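Local coordinates for succinoglycan biosynthesis protein (Bacillus cereus ATCC 14579, PDB 3B55), which binds a calcium ion and belongs to the erythromycin esterase-like family, though its reaction is not firmly established, at residues N258-I261 against I262-F265. The protein carries 1 engineered substitution. Sequence-based numbering, arbitrary orientation.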
loop_
_atom_site.group_PDB
_atom_site.type_symbol
_atom_site.label_atom_id
_atom_site.label_comp_id
_atom_site.label_asym_id
_atom_site.label_seq_id
_atom_site.Cartn_x
_atom_site.Cartn_y
_atom_site.Cartn_z
ATOM N N ASN A 258 -12.639 -1.396 -13.023
ATOM C CA ASN A 258 -12.034 -0.261 -13.713
ATOM C C ASN A 258 -13.018 0.908 -13.678
ATOM O O ASN A 258 -12.616 2.059 -13.507
ATOM C CB ASN A 258 -11.722 -0.627 -15.165
ATOM C CG ASN A 258 -10.465 -1.473 -15.299
ATOM O OD1 ASN A 258 -9.367 -0.946 -15.477
ATOM N ND2 ASN A 258 -10.619 -2.788 -15.197
ATOM N N ALA A 259 -14.306 0.612 -13.843
ATOM C CA ALA A 259 -15.333 1.656 -13.813
ATOM C C ALA A 259 -15.462 2.156 -12.377
ATOM O O ALA A 259 -15.672 3.346 -12.127
ATOM C CB ALA A 259 -16.672 1.102 -14.294
ATOM N N ARG A 260 -15.333 1.231 -11.434
ATOM C CA ARG A 260 -15.419 1.563 -10.020
ATOM C C ARG A 260 -14.339 2.584 -9.648
ATOM O O ARG A 260 -14.538 3.428 -8.780
ATOM C CB ARG A 260 -15.231 0.305 -9.180
ATOM C CG ARG A 260 -15.568 0.511 -7.729
ATOM C CD ARG A 260 -17.072 0.559 -7.538
ATOM N NE ARG A 260 -17.432 1.026 -6.202
ATOM C CZ ARG A 260 -17.480 2.306 -5.848
ATOM N NH1 ARG A 260 -17.195 3.251 -6.732
ATOM N NH2 ARG A 260 -17.805 2.640 -4.609
ATOM N N ILE A 261 -13.187 2.497 -10.303
ATOM C CA ILE A 261 -12.091 3.419 -10.026
ATOM C C ILE A 261 -12.479 4.858 -10.382
ATOM O O ILE A 261 -12.126 5.792 -9.666
ATOM C CB ILE A 261 -10.822 3.021 -10.809
ATOM C CG1 ILE A 261 -10.308 1.666 -10.308
ATOM C CG2 ILE A 261 -9.755 4.094 -10.658
ATOM C CD1 ILE A 261 -9.823 1.670 -8.863
ATOM N N ILE A 262 -13.197 5.024 -11.490
ATOM C CA ILE A 262 -13.639 6.338 -11.942
ATOM C C ILE A 262 -14.590 6.957 -10.917
ATOM O O ILE A 262 -14.531 8.164 -10.659
ATOM C CB ILE A 262 -14.361 6.244 -13.305
ATOM C CG1 ILE A 262 -13.488 5.481 -14.303
ATOM C CG2 ILE A 262 -14.657 7.644 -13.830
ATOM C CD1 ILE A 262 -14.175 5.161 -15.612
ATOM N N GLU A 263 -15.475 6.143 -10.343
ATOM C CA GLU A 263 -16.400 6.640 -9.327
ATOM C C GLU A 263 -15.629 7.013 -8.062
ATOM O O GLU A 263 -15.938 8.013 -7.406
ATOM C CB GLU A 263 -17.432 5.582 -8.958
ATOM C CG GLU A 263 -18.478 5.284 -10.020
ATOM C CD GLU A 263 -19.515 4.296 -9.518
ATOM O OE1 GLU A 263 -20.419 4.708 -8.756
ATOM O OE2 GLU A 263 -19.408 3.103 -9.871
ATOM N N GLN A 264 -14.633 6.197 -7.718
ATOM C CA GLN A 264 -13.832 6.455 -6.530
ATOM C C GLN A 264 -13.116 7.790 -6.665
ATOM O O GLN A 264 -13.077 8.589 -5.725
ATOM C CB GLN A 264 -12.802 5.344 -6.318
ATOM C CG GLN A 264 -13.389 4.009 -5.857
ATOM C CD GLN A 264 -12.337 2.925 -5.782
ATOM O OE1 GLN A 264 -11.178 3.150 -6.127
ATOM N NE2 GLN A 264 -12.736 1.738 -5.354
ATOM N N PHE A 265 -12.558 8.029 -7.847
ATOM C CA PHE A 265 -11.847 9.267 -8.091
ATOM C C PHE A 265 -12.779 10.478 -8.081
ATOM O O PHE A 265 -12.512 11.457 -7.390
ATOM C CB PHE A 265 -11.083 9.181 -9.421
ATOM C CG PHE A 265 -10.388 10.458 -9.805
ATOM C CD1 PHE A 265 -11.053 11.444 -10.535
ATOM C CD2 PHE A 265 -9.083 10.704 -9.387
ATOM C CE1 PHE A 265 -10.423 12.654 -10.841
ATOM C CE2 PHE A 265 -8.448 11.913 -9.687
ATOM C CZ PHE A 265 -9.124 12.887 -10.415
#
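Arg260 and Glu263, one turn apart on helix 250-268, meet as opposite charges, but loosely. Arg260 NH1 lies 3.8 Å from Glu263 OE2, a long salt bridge; the oxygen sits off the plane of the guanidinium, so this is attraction between charges without a directed bond. Arg260 NH1 comes to 3.2 Å from Glu263 CB, at the guanidinium edge. Bent at chi2 (76°), the arginine chain swings its guanidinium alongside Glu263 CB, with Gln264 CG over one face. Glu263 OE2 shares a hydrogen bond with Ser235 OG of helix 221-240, and Arg260 NH2 makes a weak, long ion pair with Glu289.

Backbone bonds carry the helix itself. Gln264 N donates to Arg260 O at 3.0 Å and Phe265 N to Ile261 O at 2.9 Å, whereas the bonds from Ile262 N and Glu263 N to Ala259 O are both weak.

Among apolar groups, Ile262 CG1, set beside its own backbone N (chi1 -52°), lies 3.6 Å from Asn258 O. This branched chain fills the buried face against Tyr181 and Ile184; small Ala259 lets helix 178-192 come close. The Arg260-Glu263 attraction is thus probably a modest, undirected addition to a backbone-held turn.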